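Local atomic coordinates of 3-hexulose-6-phosphate synthase (Mycobacterium gastri, PDB entry 3AJX), a protein that belongs to the HUMPS family of TIM-barrel enzymes and binds a magnesium ion. Residues P173-K177 with A178-V182; A183-G186 with G187-G191. The protein carries 1 engineered substitution. All coordinates share one frame; numbering follows the deposited sequence.

How the contacts relate
Contacts 1 and 2 follow one another along the chain, the first closing at V182 and the second opening at A183, with centres about 16 Å apart. Together they trace the last helix-strand-helix passage of the TIM barrel: helix 172-177, strand 182-185, the eighth of the parallel barrel, and helix 187-190. Contact 1 turns the chain into the strand at one end of the barrel, while contact 2 presents backbone amides to a sulfate at the other, the C-terminal end of the strands, where TIM barrels carry their active sites. They also meet directly, since CG1 of V175 packs on CB of A183 at 4.1 Å, tying the end of helix 172-177 to the strand.

Contact 1 (P173-K177 with A178-V182); sequences PAVQK and AGAEV
With chi1 at 172°, V175 turns CG1 anti to its own nitrogen and beside its carbonyl carbon, which carries this methyl along the chain toward the residues that follow the helix. There V175 CG1 meets the CB of A180 at 3.6 Å, a methyl-to-methyl contact across the turn. A180 directs its CB back at the helix, and the same methyl also sits 3.3 Å from V175 O, pressed in beside the carbonyl group. Both residues are buried: V163 of the neighbouring strand and M1 touch each of them, and L151 of helix 148-157 adds to the packing on V175. The backbone between them forms a Schellman motif closing helix 172-177. G179 takes a positive phi of 97°, a conformation suited to glycine, and this reverses the chain so that two successive amides point back into the last turn. G179 N bonds to Q176 O at 2.9 Å, approaching from above the carbonyl plane, 61° out of it, and therefore away from a lone-pair direction. A180 N reaches V175 O at 3.4 Å, a weak bond that spans the whole turn. The apolar pair V175 and A180 brackets the motif in the classical way, joining the residue that offers the outer carbonyl to the one that donates to it. One residue earlier, A178 N still makes a helical bond to A174 O, 3.1 Å long, and a weaker one to V175 O. Q176 O has a second partner in a water that donates to it at 2.8 Å and also to A180 O at 2.7 Å, so one solvent molecule bridges the helix end and the departing chain. The side-chain amide of Q176 is engaged by the C-terminus, OE1 accepting a hydrogen bond from the backbone N of A207.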
loop_
_atom_site.group_PDB
_atom_site.type_symbol
_atom_site.label_atom_id
_atom_site.label_comp_id
_atom_site.label_asym_id
_atom_site.label_seq_id
_atom_site.Cartn_x
_atom_site.Cartn_y
_atom_site.Cartn_z
ATOM N N PRO A 173 -17.771 -17.474 16.388
ATOM C CA PRO A 173 -18.223 -18.833 16.065
ATOM C C PRO A 173 -18.409 -19.072 14.569
ATOM O O PRO A 173 -18.020 -20.117 14.050
ATOM C CB PRO A 173 -19.536 -18.951 16.837
ATOM C CG PRO A 173 -19.267 -18.122 18.049
ATOM C CD PRO A 173 -18.611 -16.891 17.451
ATOM N N ALA A 174 -19.005 -18.106 13.877
ATOM C CA ALA A 174 -19.232 -18.240 12.443
ATOM C C ALA A 174 -17.905 -18.286 11.687
ATOM O O ALA A 174 -17.755 -19.037 10.727
ATOM C CB ALA A 174 -20.086 -17.083 11.937
ATOM N N VAL A 175 -16.948 -17.477 12.127
ATOM C CA VAL A 175 -15.635 -17.436 11.491
ATOM C C VAL A 175 -14.915 -18.772 11.652
ATOM O O VAL A 175 -14.319 -19.286 10.704
ATOM C CB VAL A 175 -14.768 -16.300 12.089
ATOM C CG1 VAL A 175 -13.339 -16.384 11.562
ATOM C CG2 VAL A 175 -15.374 -14.954 11.728
ATOM N N GLN A 176 -14.977 -19.338 12.851
ATOM C CA GLN A 176 -14.323 -20.614 13.105
ATOM C C GLN A 176 -15.027 -21.747 12.355
ATOM O O GLN A 176 -14.374 -22.636 11.812
ATOM C CB GLN A 176 -14.294 -20.900 14.608
ATOM C CG GLN A 176 -13.584 -22.188 14.983
ATOM C CD GLN A 176 -13.146 -22.206 16.433
ATOM O OE1 GLN A 176 -13.791 -21.608 17.295
ATOM N NE2 GLN A 176 -12.048 -22.902 16.713
ATOM N N LYS A 177 -16.355 -21.699 12.312
ATOM C CA LYS A 177 -17.137 -22.720 11.617
ATOM C C LYS A 177 -16.827 -22.744 10.119
ATOM O O LYS A 177 -16.894 -23.797 9.479
ATOM C CB LYS A 177 -18.634 -22.469 11.825
ATOM C CG LYS A 177 -19.541 -23.486 11.143
ATOM C CD LYS A 177 -21.008 -23.113 11.321
ATOM C CE LYS A 177 -21.922 -24.094 10.608
ATOM N NZ LYS A 177 -21.798 -25.469 11.166
ATOM N N ALA A 178 -16.491 -21.584 9.563
ATOM C CA ALA A 178 -16.161 -21.483 8.145
ATOM C C ALA A 178 -14.811 -22.145 7.864
ATOM O O ALA A 178 -14.453 -22.375 6.708
ATOM C CB ALA A 178 -16.133 -20.016 7.711
ATOM N N GLY A 179 -14.065 -22.437 8.927
ATOM C CA GLY A 179 -12.773 -23.090 8.780
ATOM C C GLY A 179 -11.568 -22.166 8.796
ATOM O O GLY A 179 -10.463 -22.574 8.427
ATOM N N ALA A 180 -11.768 -20.926 9.230
ATOM C CA ALA A 180 -10.676 -19.959 9.280
ATOM C C ALA A 180 -9.542 -20.422 10.185
ATOM O O ALA A 180 -9.774 -20.991 11.250
ATOM C CB ALA A 180 -11.197 -18.610 9.758
ATOM N N GLU A 181 -8.311 -20.171 9.751
ATOM C CA GLU A 181 -7.123 -20.536 10.512
ATOM C C GLU A 181 -6.841 -19.426 11.520
ATOM O O GLU A 181 -6.275 -19.665 12.590
ATOM C CB GLU A 181 -5.925 -20.686 9.568
ATOM C CG GLU A 181 -4.611 -21.056 10.238
ATOM C CD GLU A 181 -4.656 -22.412 10.920
ATOM O OE1 GLU A 181 -5.556 -23.219 10.600
ATOM O OE2 GLU A 181 -3.777 -22.678 11.769
ATOM N N VAL A 182 -7.250 -18.213 11.161
ATOM C CA VAL A 182 -7.043 -17.038 11.998
ATOM C C VAL A 182 -8.243 -16.098 11.958
ATOM O O VAL A 182 -8.814 -15.852 10.898
ATOM C CB VAL A 182 -5.809 -16.225 11.516
ATOM C CG1 VAL A 182 -5.585 -15.024 12.431
ATOM C CG2 VAL A 182 -4.569 -17.114 11.480
HETATM O O HOH W 1 -11.566 -22.876 11.998
#

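Contact 2 (A183-G186 with G187-G191); sequences AVAG and GAIYG. With SO4 (sulfate ion), chain G.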
loop_
_atom_site.group_PDB
_atom_site.type_symbol
_atom_site.label_atom_id
_atom_site.label_comp_id
_atom_site.label_asym_id
_atom_site.label_seq_id
_atom_site.Cartn_x
_atom_site.Cartn_y
_atom_site.Cartn_z
ATOM N N ALA A 183 -8.630 -15.591 13.124
ATOM C CA ALA A 183 -9.711 -14.623 13.219
ATOM C C ALA A 183 -8.993 -13.322 13.568
ATOM O O ALA A 183 -8.246 -13.268 14.546
ATOM C CB ALA A 183 -10.686 -15.006 14.329
ATOM N N VAL A 184 -9.195 -12.287 12.757
ATOM C CA VAL A 184 -8.554 -10.996 12.989
ATOM C C VAL A 184 -9.528 -10.028 13.645
ATOM O O VAL A 184 -10.669 -9.895 13.208
ATOM C CB VAL A 184 -8.069 -10.354 11.667
ATOM C CG1 VAL A 184 -7.376 -9.027 11.953
ATOM C CG2 VAL A 184 -7.127 -11.300 10.949
ATOM N N ALA A 185 -9.075 -9.360 14.696
ATOM C CA ALA A 185 -9.911 -8.390 15.386
ATOM C C ALA A 185 -9.159 -7.066 15.496
ATOM O O ALA A 185 -8.044 -7.015 16.019
ATOM C CB ALA A 185 -10.281 -8.906 16.776
ATOM N N GLY A 186 -9.772 -6.003 14.987
ATOM C CA GLY A 186 -9.162 -4.685 15.041
ATOM C C GLY A 186 -9.924 -3.747 15.960
ATOM O O GLY A 186 -9.594 -3.626 17.138
ATOM N N GLY A 187 -10.947 -3.091 15.419
ATOM C CA GLY A 187 -11.740 -2.156 16.199
ATOM C C GLY A 187 -12.349 -2.738 17.462
ATOM O O GLY A 187 -12.513 -2.031 18.457
ATOM N N ALA A 188 -12.694 -4.020 17.431
ATOM C CA ALA A 188 -13.281 -4.667 18.596
ATOM C C ALA A 188 -12.303 -4.613 19.769
ATOM O O ALA A 188 -12.711 -4.615 20.934
ATOM C CB ALA A 188 -13.635 -6.117 18.273
ATOM N N ILE A 189 -11.012 -4.555 19.459
ATOM C CA ILE A 189 -9.997 -4.503 20.500
ATOM C C ILE A 189 -9.490 -3.083 20.783
ATOM O O ILE A 189 -9.664 -2.581 21.896
ATOM C CB ILE A 189 -8.796 -5.425 20.164
ATOM C CG1 ILE A 189 -9.256 -6.888 20.153
ATOM C CG2 ILE A 189 -7.683 -5.236 21.192
ATOM C CD1 ILE A 189 -8.160 -7.883 19.798
ATOM N N TYR A 190 -8.884 -2.426 19.793
ATOM C CA TYR A 190 -8.355 -1.083 20.036
ATOM C C TYR A 190 -9.407 0.008 20.237
ATOM O O TYR A 190 -9.103 1.078 20.769
ATOM C CB TYR A 190 -7.355 -0.661 18.933
ATOM C CG TYR A 190 -7.917 -0.459 17.539
ATOM C CD1 TYR A 190 -7.684 -1.395 16.529
ATOM C CD2 TYR A 190 -8.646 0.685 17.214
ATOM C CE1 TYR A 190 -8.161 -1.196 15.231
ATOM C CE2 TYR A 190 -9.127 0.893 15.919
ATOM C CZ TYR A 190 -8.882 -0.051 14.935
ATOM O OH TYR A 190 -9.365 0.148 13.660
ATOM N N GLY A 191 -10.643 -0.262 19.829
ATOM C CA GLY A 191 -11.700 0.724 19.986
ATOM C C GLY A 191 -12.483 0.575 21.279
ATOM O O GLY A 191 -13.406 1.350 21.547
HETATM S S SO4 G . -11.246 -4.823 11.944
HETATM O O1 SO4 G . -11.583 -3.492 12.494
HETATM O O2 SO4 G . -11.798 -4.970 10.583
HETATM O O3 SO4 G . -11.817 -5.868 12.814
HETATM O O4 SO4 G . -9.779 -4.969 11.901
HETATM O O HOH W 2 -13.153 -5.901 14.989
#
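The CB of A185 and the CD1 of I189 touch at 3.8 Å where the last TIM-barrel strand, 182-185, runs into the short helix 187-190. I189 lays its CG1-CD1 branch back alongside the strand end, and L202 of helix 195-204 touches both residues. Y190 is turned differently: chi1 of 67° sets CG between its backbone N and carbonyl carbon, folding the ring back over the start of the helix. One ring face lies over the CA of G187, offset toward the rim, while Y190 CD1 comes obliquely to G186 O at 3.0 Å, a tight approach. G186 O, on the N-cap residue, accepts two bonds, from I189 N at 2.9 Å, above the carbonyl plane, and from Y190 N at 3.0 Å, nearly end-on. The helix start also holds a sulfate, to which Q140 NE2 and G166 N bond as well, an arrangement consistent with the phosphate-binding site of many TIM barrels. G186 N donates to sulfate O3, and a water bridges A188 N to this same oxygen. G187 N donates to sulfate O1 at 3.0 Å, almost perfectly straight at 178°.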